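Histidine phosphotransfer protein (PDB 4G78) probably relays phosphoryl groups from cytokinin sensor histidine kinases to response regulators in plant two-component signalling. Local coordinates at residues Asn60-Leu65 with Gln119-Tyr124; Lys73-His78 with Gly99-Phe104; Ala92-Val97 with Ser125-Asn130. All blocks are in the same frame, centred on the assembly; numbering follows the deposited sequence.

Interaction 1. Residues Asn60-Leu65 with Gln119-Tyr124; sequences NMSRAL and QLQQEY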
ATOM      1  N   ASN A  60       6.911  -5.981 -13.132  1.00 13.35           N
ATOM      2  CA  ASN A  60       7.780  -5.356 -14.124  1.00 14.17           C
ATOM      3  C   ASN A  60       9.113  -5.039 -13.616  1.00 13.56           C
ATOM      4  O   ASN A  60      10.146  -5.209 -14.312  1.00 14.53           O
ATOM      5  CB  ASN A  60       7.091  -4.095 -14.697  1.00 17.82           C
ATOM      6  CG  ASN A  60       5.952  -4.424 -15.619  1.00 23.96           C
ATOM      7  OD1 ASN A  60       6.031  -5.414 -16.295  1.00 35.01           O
ATOM      8  ND2 ASN A  60       4.931  -3.683 -15.845  1.00 32.21           N
ATOM      9  N   MET A  61       9.223  -4.564 -12.370  1.00 13.03           N
ATOM     10  CA  MET A  61      10.487  -4.247 -11.791  0.72 13.30           C
ATOM     11  C   MET A  61      11.342  -5.513 -11.590  1.00 12.59           C
ATOM     12  O   MET A  61      12.559  -5.522 -11.846  1.00 13.42           O
ATOM     13  CB  MET A  61      10.392  -3.572 -10.389  0.72 14.83           C
ATOM     14  CG  MET A  61       9.902  -2.157 -10.503  0.72 14.06           C
ATOM     15  SD  MET A  61       9.667  -1.308  -8.954  0.72 24.46           S
ATOM     16  CE  MET A  61      11.316  -0.619  -8.818  0.72 18.83           C
ATOM     17  N   SER A  62      10.721  -6.570 -11.115  1.00 12.22           N
ATOM     18  CA  SER A  62      11.427  -7.842 -10.931  0.55 12.72           C
ATOM     19  C   SER A  62      12.032  -8.309 -12.227  1.00 13.23           C
ATOM     20  O   SER A  62      13.207  -8.706 -12.310  1.00 14.38           O
ATOM     21  CB  SER A  62      10.385  -8.818 -10.392  0.55 14.55           C
ATOM     22  OG  SER A  62      11.105 -10.019 -10.055  0.55 14.95           O
ATOM     23  N   ARG A  63      11.238  -8.320 -13.293  1.00 13.16           N
ATOM     24  CA  ARG A  63      11.734  -8.735 -14.575  0.71 14.50           C
ATOM     25  C   ARG A  63      12.825  -7.835 -15.078  1.00 13.78           C
ATOM     26  O   ARG A  63      13.846  -8.303 -15.621  1.00 14.67           O
ATOM     27  CB  ARG A  63      10.587  -8.854 -15.590  0.71 17.19           C
ATOM     28  CG  ARG A  63       9.553  -9.883 -15.263  0.71 20.81           C
ATOM     29  CD  ARG A  63      10.046 -11.299 -15.221  0.71 29.67           C
ATOM     30  NE  ARG A  63      10.671 -11.676 -13.989  0.71 29.82           N
ATOM     31  CZ  ARG A  63      10.132 -11.685 -12.780  0.71 27.35           C
ATOM     32  NH1 ARG A  63      10.864 -11.946 -11.714  0.71 23.79           N
ATOM     33  NH2 ARG A  63       8.831 -11.421 -12.635  0.71 34.89           N
ATOM     34  N   ALA A  64      12.677  -6.544 -14.885  1.00 14.08           N
ATOM     35  CA  ALA A  64      13.703  -5.617 -15.315  1.00 15.33           C
ATOM     36  C   ALA A  64      15.012  -5.884 -14.703  1.00 15.15           C
ATOM     37  O   ALA A  64      16.099  -5.756 -15.346  1.00 16.48           O
ATOM     38  CB  ALA A  64      13.291  -4.151 -15.067  1.00 18.76           C
ATOM     39  N   LEU A  65      15.068  -6.206 -13.382  1.00 13.02           N
ATOM     40  CA  LEU A  65      16.300  -6.445 -12.682  1.00 13.63           C
ATOM     41  C   LEU A  65      16.998  -7.710 -13.129  1.00 12.88           C
ATOM     42  O   LEU A  65      18.215  -7.864 -12.860  1.00 14.35           O
ATOM     43  CB  LEU A  65      16.109  -6.508 -11.182  1.00 14.56           C
ATOM     44  CG  LEU A  65      15.902  -5.147 -10.596  1.00 18.80           C
ATOM     45  CD1 LEU A  65      15.855  -5.383  -9.045  1.00 28.31           C
ATOM     46  CD2 LEU A  65      17.028  -4.209 -10.813  1.00 25.64           C
ATOM     47  N   GLN A 119      12.785  -5.132  -0.236  1.00 13.08           N
ATOM     48  CA  GLN A 119      12.076  -4.363   0.790  1.00 13.52           C
ATOM     49  C   GLN A 119      10.719  -3.930   0.276  1.00 12.85           C
ATOM     50  O   GLN A 119       9.747  -3.913   1.039  1.00 12.69           O
ATOM     51  CB  GLN A 119      12.899  -3.184   1.200  1.00 16.57           C
ATOM     52  CG  GLN A 119      14.077  -3.515   2.047  1.00 24.80           C
ATOM     53  CD  GLN A 119      13.553  -4.296   3.300  1.00 35.87           C
ATOM     54  OE1 GLN A 119      12.736  -3.759   4.083  1.00 43.11           O
ATOM     55  NE2 GLN A 119      13.978  -5.586   3.378  1.00 65.74           N
ATOM     56  N   LEU A 120      10.666  -3.501  -0.965  1.00 12.07           N
ATOM     57  CA  LEU A 120       9.414  -3.032  -1.551  1.00 11.46           C
ATOM     58  C   LEU A 120       8.372  -4.135  -1.602  1.00 11.03           C
ATOM     59  O   LEU A 120       7.193  -3.959  -1.236  1.00 11.26           O
ATOM     60  CB  LEU A 120       9.694  -2.460  -2.939  1.00 11.65           C
ATOM     61  CG  LEU A 120       8.490  -1.922  -3.685  1.00 12.55           C
ATOM     62  CD1 LEU A 120       7.792  -0.836  -2.890  1.00 17.55           C
ATOM     63  CD2 LEU A 120       8.896  -1.407  -5.052  1.00 14.29           C
ATOM     64  N   GLN A 121       8.785  -5.314  -2.068  1.00 11.53           N
ATOM     65  CA  GLN A 121       7.864  -6.426  -2.119  0.51 12.18           C
ATOM     66  C   GLN A 121       7.354  -6.794  -0.725  1.00 11.63           C
ATOM     67  O   GLN A 121       6.157  -7.068  -0.546  1.00 12.31           O
ATOM     68  CB  GLN A 121       8.669  -7.566  -2.757  0.51 12.67           C
ATOM     69  CG  GLN A 121       8.667  -7.883  -4.158  0.51 16.93           C
ATOM     70  CD  GLN A 121       9.794  -8.700  -4.747  0.51 16.64           C
ATOM     71  OE1 GLN A 121      10.010  -8.694  -5.951  0.51 19.81           O
ATOM     72  NE2 GLN A 121      10.545  -9.400  -3.894  0.51 27.62           N
ATOM     73  N   GLN A 122       8.267  -6.792   0.249  1.00 12.13           N
ATOM     74  CA  GLN A 122       7.938  -7.113   1.661  0.57 12.51           C
ATOM     75  C   GLN A 122       6.885  -6.104   2.189  1.00 11.14           C
ATOM     76  O   GLN A 122       5.892  -6.479   2.794  1.00 11.82           O
ATOM     77  CB  GLN A 122       9.158  -7.083   2.578  0.57 14.17           C
ATOM     78  CG  GLN A 122       8.923  -7.365   4.079  0.57 19.17           C
ATOM     79  CD  GLN A 122      10.036  -8.057   4.846  0.57 32.08           C
ATOM     80  OE1 GLN A 122       9.596  -8.736   5.770  0.57 45.51           O
ATOM     81  NE2 GLN A 122      11.228  -7.785   4.382  0.57 46.27           N
ATOM     82  N   GLU A 123       7.198  -4.859   2.009  1.00 10.70           N
ATOM     83  CA  GLU A 123       6.342  -3.797   2.503  1.00 10.29           C
ATOM     84  C   GLU A 123       4.994  -3.805   1.823  1.00  9.25           C
ATOM     85  O   GLU A 123       3.952  -3.571   2.474  1.00  9.13           O
ATOM     86  CB  GLU A 123       7.029  -2.458   2.396  1.00 10.21           C
ATOM     87  CG  GLU A 123       8.154  -2.307   3.404  1.00 11.99           C
ATOM     88  CD  GLU A 123       7.716  -2.258   4.832  1.00 11.79           C
ATOM     89  OE1 GLU A 123       6.590  -1.822   5.100  1.00 10.80           O
ATOM     90  OE2 GLU A 123       8.476  -2.719   5.721  1.00 16.63           O
ATOM     91  N   TYR A 124       4.949  -4.079   0.522  1.00  9.16           N
ATOM     92  CA  TYR A 124       3.690  -4.145  -0.197  1.00  8.94           C
ATOM     93  C   TYR A 124       2.840  -5.276   0.358  1.00  9.13           C
ATOM     94  O   TYR A 124       1.640  -5.107   0.615  1.00  9.47           O
ATOM     95  CB  TYR A 124       3.937  -4.305  -1.700  1.00  9.74           C
ATOM     96  CG  TYR A 124       2.636  -4.478  -2.415  1.00  9.39           C
ATOM     97  CD1 TYR A 124       1.777  -3.405  -2.631  1.00  9.99           C
ATOM     98  CD2 TYR A 124       2.234  -5.721  -2.810  1.00  9.97           C
ATOM     99  CE1 TYR A 124       0.524  -3.587  -3.223  1.00 10.71           C
ATOM    100  CE2 TYR A 124       0.959  -5.922  -3.361  1.00 10.66           C
ATOM    101  CZ  TYR A 124       0.128  -4.838  -3.588  1.00 10.57           C
ATOM    102  OH  TYR A 124      -1.126  -4.966  -4.148  1.00 12.60           O
TER
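Met61 and Leu120 meet because their torsions send both side chains between two helices. In Met61, CG lies anti to the carbonyl carbon, beside the backbone N (chi1 -72°). The chain then runs extended to SD and bends at the last torsion (chi3 90°). In Leu120, CG is anti to the backbone N, and CD2 continues outward as the branch anti to CA. The two helices are antiparallel members of the four-helix bundle of the histidine phosphotransfer (HPt) domain. One is helix 41-66, the other helix 110-145.

The contact itself is slight. Met61 SD rests 4.0 Å from Leu120 CD2, and the two side chains cross at about a right angle. Sulfur meets methyl as plain apolar packing, with no hydrogen bond between the segments. The backbones stay well apart, with Ser62 CA and Gln121 CA 9.6 Å from each other. Side chains, not close backbones, make the contact.

The bend in Met61 turns its methyl aside from the line to Leu120. As a result, Met61 CE packs against the ring of Phe101. Behind it, Met61 CG lies against His78 on helix 72-89. These Met61 contacts belong to one of two modelled conformers. From helix 41-66, Met61 thus touches three others: 72-89, 101-106 and 110-145. Leu120 is buried in turn by Leu58 and by Val94, Val97 and Cys98 of helix 92-99.

At the more open margin, the CB of Gln121 points toward helix 41-66, while that of Ser62 points to one side of helix 110-145. Each of these two residues also has a second modelled conformer. In the one described, Ser62 OG is 4.4 Å from Gln121 OE1, too far for a hydrogen bond.

Interaction 2. Residues Lys73-His78 with Gly99-Phe104; sequences KQIDAH and GTFRNF
Asp76 and Arg102 form a salt bridge across this contact, with Asp76 OD2 3.0 Å from Arg102 NH2. The carboxylate comes over one face of the guanidinium instead of meeting its N-H groups in plane. The two planes stand 82° apart. Asp76 OD2 is also 3.2 Å from Arg102 NE, yet no hydrogen bond forms between the segments. The attraction is probably mainly that of opposite charges. Asp76 has two deposited conformers, and the bridge describes one of them. In that conformer the very short approach of OD1 to the Arg102 backbone is doubtful.

Beside the ion pair lies an apolar contact. Ile75 CG2 touches Phe101 CD1 at 4.0 Å, approaching the ring obliquely. Ile75 also has two conformers.

Torsions place the charged pair. Asp76 CG is anti to the backbone N (chi1 -166°), which carries the carboxylate across to the other helix. Arg102 starts out the same way, then bends at chi3 (-115°), which brings a face of the guanidinium to the carboxylate. The backbones are close here, with Asp76 CA and Arg102 CA 5.6 Å apart. A methionine in place of Arg102 would probably leave the Asp76 carboxylate without its countercharge and free to turn.

Further out, Phe101 packs on Ala79 and on Cys116, and Ile75 on Cys105. Arg102 also touches His80, the predicted phosphohistidine of this HPt domain, which carries no phosphate in this structure. The contact is thus a neighbour of the probable phosphotransfer site.

Within the bundle, it joins helix 72-89 to the short helix 101-106, which runs antiparallel to it. Helix 41-66 backs Ile75 through Ala64 and Leu65, while helix 110-145 lies against Phe101 and Phe104.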
ATOM      1  N   LYS A  73      17.506   3.190 -15.760  1.00 21.74           N
ATOM      2  CA  LYS A  73      16.605   4.328 -15.949  1.00 21.89           C
ATOM      3  C   LYS A  73      15.169   3.871 -15.867  1.00 19.67           C
ATOM      4  O   LYS A  73      14.365   4.500 -15.241  1.00 21.18           O
ATOM      5  CB  LYS A  73      16.868   5.022 -17.318  1.00 28.40           C
ATOM      6  CG  LYS A  73      18.194   5.744 -17.341  1.00 35.66           C
ATOM      7  CD  LYS A  73      18.565   6.294 -18.676  1.00 49.72           C
ATOM      8  CE  LYS A  73      19.855   7.123 -18.597  1.00 54.80           C
ATOM      9  NZ  LYS A  73      20.805   6.811 -19.668  1.00 76.83           N
ATOM     10  N   GLN A  74      14.867   2.706 -16.429  1.00 17.26           N
ATOM     11  CA  GLN A  74      13.548   2.133 -16.258  0.58 17.46           C
ATOM     12  C   GLN A  74      13.238   1.737 -14.814  1.00 15.07           C
ATOM     13  O   GLN A  74      12.124   1.893 -14.363  1.00 15.26           O
ATOM     14  CB  GLN A  74      13.330   0.947 -17.208  0.58 20.35           C
ATOM     15  CG  GLN A  74      12.807   1.313 -18.550  0.58 30.97           C
ATOM     16  CD  GLN A  74      11.479   2.078 -18.446  0.58 37.41           C
ATOM     17  OE1 GLN A  74      11.481   3.266 -18.350  0.58 42.38           O
ATOM     18  NE2 GLN A  74      10.379   1.372 -18.470  0.58 30.84           N
ATOM     19  N   ILE A  75      14.184   1.149 -14.128  1.00 14.94           N
ATOM     20  CA  ILE A  75      13.955   0.844 -12.716  0.61 13.93           C
ATOM     21  C   ILE A  75      13.606   2.063 -11.919  1.00 13.43           C
ATOM     22  O   ILE A  75      12.649   2.110 -11.156  1.00 12.87           O
ATOM     23  CB  ILE A  75      15.186   0.168 -12.086  0.61 14.64           C
ATOM     24  CG1 ILE A  75      15.602  -1.105 -12.896  0.61 15.76           C
ATOM     25  CG2 ILE A  75      14.822  -0.137 -10.660  0.61 14.90           C
ATOM     26  CD1 ILE A  75      14.496  -2.102 -12.908  0.61 19.03           C
ATOM     27  N   ASP A  76      14.372   3.125 -12.167  1.00 14.66           N
ATOM     28  CA  ASP A  76      14.105   4.377 -11.492  0.56 16.15           C
ATOM     29  C   ASP A  76      12.728   4.954 -11.865  1.00 14.29           C
ATOM     30  O   ASP A  76      11.984   5.401 -10.968  1.00 14.85           O
ATOM     31  CB  ASP A  76      15.287   5.324 -11.713  0.56 20.73           C
ATOM     32  CG  ASP A  76      15.254   6.511 -10.765  0.56 23.40           C
ATOM     33  OD1 ASP A  76      15.419   6.518  -9.633  0.56 35.81           O
ATOM     34  OD2 ASP A  76      14.810   7.412 -11.366  0.56 32.65           O
ATOM     35  N   ALA A  77      12.323   4.829 -13.114  1.00 15.17           N
ATOM     36  CA  ALA A  77      11.001   5.321 -13.529  1.00 15.53           C
ATOM     37  C   ALA A  77       9.907   4.510 -12.819  1.00 13.50           C
ATOM     38  O   ALA A  77       8.890   5.079 -12.405  1.00 14.58           O
ATOM     39  CB  ALA A  77      10.886   5.253 -15.001  1.00 19.28           C
ATOM     40  N   HIS A  78      10.055   3.213 -12.757  1.00 13.24           N
ATOM     41  CA  HIS A  78       9.066   2.377 -12.072  1.00 12.13           C
ATOM     42  C   HIS A  78       8.962   2.769 -10.595  1.00 11.13           C
ATOM     43  O   HIS A  78       7.893   2.853 -10.033  1.00 11.46           O
ATOM     44  CB  HIS A  78       9.379   0.876 -12.193  1.00 13.45           C
ATOM     45  CG  HIS A  78       9.211   0.248 -13.489  1.00 16.37           C
ATOM     46  ND1 HIS A  78       8.069   0.375 -14.250  1.00 25.41           N
ATOM     47  CD2 HIS A  78      10.038  -0.646 -14.153  1.00 21.06           C
ATOM     48  CE1 HIS A  78       8.246  -0.356 -15.386  1.00 30.86           C
ATOM     49  NE2 HIS A  78       9.467  -0.964 -15.348  1.00 24.57           N
ATOM     50  N   GLY A  99      11.440   5.607  -2.541  1.00 15.44           N
ATOM     51  CA  GLY A  99      12.379   6.689  -2.649  1.00 17.66           C
ATOM     52  C   GLY A  99      13.814   6.234  -2.509  1.00 17.86           C
ATOM     53  O   GLY A  99      14.741   6.967  -2.898  1.00 22.45           O
ATOM     54  N   THR A 100      14.073   5.056  -2.065  1.00 16.86           N
ATOM     55  CA  THR A 100      15.435   4.560  -1.930  1.00 18.23           C
ATOM     56  C   THR A 100      16.076   4.091  -3.216  1.00 17.22           C
ATOM     57  O   THR A 100      17.301   3.888  -3.214  1.00 20.28           O
ATOM     58  CB  THR A 100      15.519   3.511  -0.872  1.00 18.53           C
ATOM     59  OG1 THR A 100      14.853   2.286  -1.332  1.00 19.25           O
ATOM     60  CG2 THR A 100      14.992   3.880   0.475  1.00 23.70           C
ATOM     61  N   PHE A 101      15.345   3.884  -4.310  1.00 16.66           N
ATOM     62  CA  PHE A 101      15.908   3.312  -5.502  1.00 16.28           C
ATOM     63  C   PHE A 101      16.758   4.314  -6.235  1.00 17.02           C
ATOM     64  O   PHE A 101      17.767   3.894  -6.864  1.00 18.66           O
ATOM     65  CB  PHE A 101      14.789   2.908  -6.491  1.00 14.98           C
ATOM     66  CG  PHE A 101      14.141   1.589  -6.148  1.00 13.27           C
ATOM     67  CD1 PHE A 101      14.593   0.435  -6.749  1.00 14.08           C
ATOM     68  CD2 PHE A 101      13.105   1.546  -5.218  1.00 14.45           C
ATOM     69  CE1 PHE A 101      13.919  -0.792  -6.435  1.00 15.16           C
ATOM     70  CE2 PHE A 101      12.443   0.374  -4.974  1.00 13.57           C
ATOM     71  CZ  PHE A 101      12.829  -0.759  -5.589  1.00 13.56           C
ATOM     72  N   ARG A 102      16.440   5.589  -6.264  1.00 19.77           N
ATOM     73  CA  ARG A 102      17.055   6.522  -7.221  1.00 20.96           C
ATOM     74  C   ARG A 102      18.563   6.508  -7.048  1.00 24.37           C
ATOM     75  O   ARG A 102      19.297   6.478  -8.037  1.00 26.15           O
ATOM     76  CB  ARG A 102      16.462   7.911  -6.993  1.00 26.42           C
ATOM     77  CG  ARG A 102      16.760   8.932  -8.084  1.00 38.76           C
ATOM     78  CD  ARG A 102      15.646   9.980  -8.127  1.00 52.06           C
ATOM     79  NE  ARG A 102      14.895   9.938  -9.366  1.00 59.20           N
ATOM     80  CZ  ARG A 102      13.590   9.802  -9.498  1.00 66.17           C
ATOM     81  NH1 ARG A 102      12.799   9.674  -8.442  1.00 61.91           N
ATOM     82  NH2 ARG A 102      13.049   9.789 -10.715  1.00 61.33           N
ATOM     83  N   ASN A 103      18.903   6.591  -5.798  1.00 27.48           N
ATOM     84  CA  ASN A 103      20.376   6.633  -5.573  1.00 33.52           C
ATOM     85  C   ASN A 103      21.043   5.444  -6.255  1.00 30.37           C
ATOM     86  O   ASN A 103      22.108   5.592  -6.885  1.00 31.01           O
ATOM     87  CB  ASN A 103      20.535   6.636  -4.046  1.00 48.99           C
ATOM     88  CG  ASN A 103      21.937   6.816  -3.510  1.00 45.59           C
ATOM     89  OD1 ASN A 103      22.956   6.607  -4.173  1.00 63.62           O
ATOM     90  ND2 ASN A 103      22.036   7.239  -2.262  1.00 61.90           N
ATOM     91  N   PHE A 104      20.637   4.233  -6.129  1.00 27.40           N
ATOM     92  CA  PHE A 104      21.245   3.054  -6.729  1.00 26.53           C
ATOM     93  C   PHE A 104      21.092   3.002  -8.245  1.00 24.43           C
ATOM     94  O   PHE A 104      21.994   2.509  -8.889  1.00 24.95           O
ATOM     95  CB  PHE A 104      20.605   1.903  -6.082  1.00 25.59           C
ATOM     96  CG  PHE A 104      20.988   1.733  -4.615  1.00 24.11           C
ATOM     97  CD1 PHE A 104      22.291   1.576  -4.231  1.00 26.39           C
ATOM     98  CD2 PHE A 104      19.977   1.757  -3.670  1.00 25.46           C
ATOM     99  CE1 PHE A 104      22.659   1.331  -2.904  1.00 29.55           C
ATOM    100  CE2 PHE A 104      20.327   1.480  -2.366  1.00 31.24           C
ATOM    101  CZ  PHE A 104      21.635   1.339  -1.951  1.00 27.02           C
TER

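Interaction 3. Residues Ala92-Val97 with Ser125-Asn130; sequences ARVKNV and SLLKNN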
ATOM      1  N   ALA A  92       2.449   4.637   3.432  1.00  8.64           N
ATOM      2  CA  ALA A  92       3.611   5.408   3.800  1.00  8.96           C
ATOM      3  C   ALA A  92       4.924   4.627   3.718  1.00  8.79           C
ATOM      4  O   ALA A  92       5.900   5.089   3.166  1.00  9.83           O
ATOM      5  CB  ALA A  92       3.433   5.968   5.205  1.00 10.87           C
ATOM      6  N   ARG A  93       4.937   3.420   4.309  1.00  8.67           N
ATOM      7  CA  ARG A  93       6.157   2.608   4.273  1.00  8.98           C
ATOM      8  C   ARG A  93       6.494   2.199   2.865  1.00  8.50           C
ATOM      9  O   ARG A  93       7.677   2.170   2.474  1.00 10.31           O
ATOM     10  CB  ARG A  93       6.080   1.445   5.246  1.00  8.92           C
ATOM     11  CG  ARG A  93       6.431   1.821   6.674  1.00  9.45           C
ATOM     12  CD  ARG A  93       5.913   0.859   7.717  1.00  9.97           C
ATOM     13  NE  ARG A  93       6.514  -0.467   7.592  1.00  9.76           N
ATOM     14  CZ  ARG A  93       6.506  -1.372   8.580  1.00 10.17           C
ATOM     15  NH1 ARG A  93       6.031  -1.069   9.763  1.00 11.55           N
ATOM     16  NH2 ARG A  93       6.992  -2.582   8.342  1.00 11.71           N
ATOM     17  N   VAL A  94       5.496   1.851   2.040  1.00  8.29           N
ATOM     18  CA  VAL A  94       5.755   1.498   0.642  1.00  8.52           C
ATOM     19  C   VAL A  94       6.343   2.709  -0.079  1.00  8.73           C
ATOM     20  O   VAL A  94       7.349   2.597  -0.804  1.00  9.39           O
ATOM     21  CB  VAL A  94       4.488   0.964  -0.029  1.00  8.38           C
ATOM     22  CG1 VAL A  94       4.747   0.735  -1.531  1.00  9.43           C
ATOM     23  CG2 VAL A  94       3.971  -0.303   0.603  1.00  9.79           C
ATOM     24  N   LYS A  95       5.727   3.890   0.090  1.00  8.66           N
ATOM     25  CA  LYS A  95       6.206   5.107  -0.554  1.00  9.74           C
ATOM     26  C   LYS A  95       7.664   5.359  -0.200  1.00 10.06           C
ATOM     27  O   LYS A  95       8.478   5.728  -1.074  1.00 11.22           O
ATOM     28  CB  LYS A  95       5.312   6.287  -0.113  1.00 11.51           C
ATOM     29  CG  LYS A  95       5.881   7.647  -0.411  1.00 15.54           C
ATOM     30  CD  LYS A  95       5.050   8.752   0.151  1.00 16.49           C
ATOM     31  CE  LYS A  95       5.787   9.978   0.530  1.00 20.60           C
ATOM     32  NZ  LYS A  95       6.429   9.981   1.874  1.00 24.21           N
ATOM     33  N   ASN A  96       7.999   5.195   1.078  1.00 10.36           N
ATOM     34  CA  ASN A  96       9.325   5.559   1.491  1.00 11.71           C
ATOM     35  C   ASN A  96      10.335   4.582   0.938  1.00 11.60           C
ATOM     36  O   ASN A  96      11.433   4.991   0.518  1.00 14.17           O
ATOM     37  CB  ASN A  96       9.322   5.750   2.989  1.00 13.25           C
ATOM     38  CG  ASN A  96       8.483   6.997   3.405  1.00 15.14           C
ATOM     39  OD1 ASN A  96       8.358   7.972   2.572  1.00 18.77           O
ATOM     40  ND2 ASN A  96       7.962   7.015   4.566  1.00 18.41           N
ATOM     41  N   VAL A  97      10.026   3.310   0.803  1.00 11.15           N
ATOM     42  CA  VAL A  97      10.960   2.389   0.127  1.00 11.77           C
ATOM     43  C   VAL A  97      11.151   2.812  -1.308  1.00 11.72           C
ATOM     44  O   VAL A  97      12.280   2.695  -1.856  1.00 12.99           O
ATOM     45  CB  VAL A  97      10.501   0.903   0.178  1.00 13.39           C
ATOM     46  CG1 VAL A  97      11.418   0.050  -0.614  1.00 15.49           C
ATOM     47  CG2 VAL A  97      10.347   0.343   1.589  1.00 15.20           C
ATOM     48  N   SER A 125       3.432  -6.447   0.544  1.00  9.74           N
ATOM     49  CA  SER A 125       2.671  -7.564   1.062  0.68 10.86           C
ATOM     50  C   SER A 125       2.156  -7.294   2.475  1.00  9.99           C
ATOM     51  O   SER A 125       0.984  -7.625   2.770  1.00 11.02           O
ATOM     52  CB  SER A 125       3.534  -8.826   1.007  0.68 12.43           C
ATOM     53  OG  SER A 125       2.841  -9.903   1.602  0.68 14.85           O
ATOM     54  N   LEU A 126       2.962  -6.696   3.314  1.00 10.27           N
ATOM     55  CA  LEU A 126       2.520  -6.357   4.686  1.00 10.67           C
ATOM     56  C   LEU A 126       1.349  -5.433   4.620  1.00  9.99           C
ATOM     57  O   LEU A 126       0.350  -5.571   5.361  1.00 10.81           O
ATOM     58  CB  LEU A 126       3.665  -5.727   5.486  1.00 11.40           C
ATOM     59  CG  LEU A 126       4.775  -6.671   5.920  1.00 13.57           C
ATOM     60  CD1 LEU A 126       5.968  -5.907   6.389  1.00 15.16           C
ATOM     61  CD2 LEU A 126       4.205  -7.606   7.060  1.00 18.34           C
ATOM     62  N   LEU A 127       1.449  -4.405   3.767  1.00  9.67           N
ATOM     63  CA  LEU A 127       0.359  -3.431   3.652  1.00  9.25           C
ATOM     64  C   LEU A 127      -0.914  -4.108   3.178  1.00  9.59           C
ATOM     65  O   LEU A 127      -1.997  -3.908   3.732  1.00  9.69           O
ATOM     66  CB  LEU A 127       0.777  -2.334   2.707  1.00  9.72           C
ATOM     67  CG  LEU A 127      -0.345  -1.349   2.398  1.00 11.15           C
ATOM     68  CD1 LEU A 127      -0.695  -0.490   3.602  1.00 14.84           C
ATOM     69  CD2 LEU A 127      -0.001  -0.562   1.224  1.00 17.32           C
ATOM     70  N   LYS A 128      -0.799  -4.871   2.079  1.00  9.61           N
ATOM     71  CA  LYS A 128      -1.996  -5.469   1.473  1.00 10.28           C
ATOM     72  C   LYS A 128      -2.661  -6.407   2.463  1.00 10.25           C
ATOM     73  O   LYS A 128      -3.889  -6.396   2.630  1.00 10.92           O
ATOM     74  CB  LYS A 128      -1.622  -6.185   0.184  1.00 10.99           C
ATOM     75  CG  LYS A 128      -2.819  -6.810  -0.485  1.00 12.29           C
ATOM     76  CD  LYS A 128      -2.544  -7.393  -1.821  1.00 14.33           C
ATOM     77  CE  LYS A 128      -3.752  -7.866  -2.560  1.00 22.13           C
ATOM     78  NZ  LYS A 128      -3.427  -8.689  -3.732  1.00 30.47           N
ATOM     79  N   ASN A 129      -1.877  -7.268   3.132  1.00 10.39           N
ATOM     80  CA  ASN A 129      -2.491  -8.224   4.085  1.00 11.72           C
ATOM     81  C   ASN A 129      -3.156  -7.476   5.256  1.00 10.66           C
ATOM     82  O   ASN A 129      -4.272  -7.872   5.676  1.00 11.69           O
ATOM     83  CB  ASN A 129      -1.486  -9.181   4.558  1.00 13.31           C
ATOM     84  CG  ASN A 129      -1.141 -10.177   3.427  1.00 17.75           C
ATOM     85  OD1 ASN A 129      -1.878 -10.395   2.465  1.00 32.06           O
ATOM     86  ND2 ASN A 129      -0.014 -10.745   3.607  1.00 23.65           N
ATOM     87  N   ASN A 130      -2.533  -6.451   5.744  1.00  9.92           N
ATOM     88  CA  ASN A 130      -3.118  -5.682   6.871  1.00  9.33           C
ATOM     89  C   ASN A 130      -4.377  -4.933   6.398  1.00  8.72           C
ATOM     90  O   ASN A 130      -5.367  -4.886   7.161  1.00  9.03           O
ATOM     91  CB  ASN A 130      -2.100  -4.782   7.490  1.00  9.79           C
ATOM     92  CG  ASN A 130      -1.191  -5.478   8.486  1.00 11.92           C
ATOM     93  OD1 ASN A 130      -1.660  -5.981   9.490  1.00 12.98           O
ATOM     94  ND2 ASN A 130       0.064  -5.582   8.234  1.00 25.20           N
TER
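Two antiparallel helices of the HPt four-helix bundle, 92-99 and 110-145, pack side by side here near the centre of the chain. Val94 CG2 meets Leu127 CD2 at 4.0 Å, and their side chains cross at about a right angle. This buried pair marks the nearest backbone approach, with Val94 CA 7.9 Å from Leu127 CA. Ser86 also packs on Val94, and Leu24 and Met18 pack on Leu127.

Nearer the surface, Arg93 NH2 lies 4.0 Å from Leu126 CD1. The methyl comes to the guanidinium obliquely, as apolar cover for a charged group. The polar grip on Arg93 comes from other residues. Its NE forms a salt bridge to Glu123 OE1, its NH1 bonds to Gln21 O, and Tyr23 makes a cation-pi contact. The Arg93 chain bends at chi3 (64°) on its way to the salt bridge.

Leu126 O has two donors on its own helix. Besides the backbone bond from Asn130 N, the side chain adds a bent bond, Asn130 ND2 to Leu126 O at 2.9 Å (N-H...O angle 135°). Asn130 N and ND2 reach this oxygen from opposite faces of the carbonyl plane.

How the interactions relate
All three contacts are partly buried, and each pairs a buried apolar contact with a more exposed polar or charged residue. Interaction 3 lies nearest the centre of the chain; interaction 2 lies farthest out. Interactions 1 and 3 share helix 110-145, where Leu120 CD1 touches Val94 CG1, so their apolar parts run together. Interaction 2 uses other helices but adjoins interaction 1, where Ala64 meets Ile75. Between interactions 2 and 3 there is only adjacency in sequence. The chemistry differs: interaction 1 has apolar packing and no bond across its segments, interaction 2 has a salt bridge across its own segments, and the arginine of interaction 3 pairs with Glu123 of interaction 1.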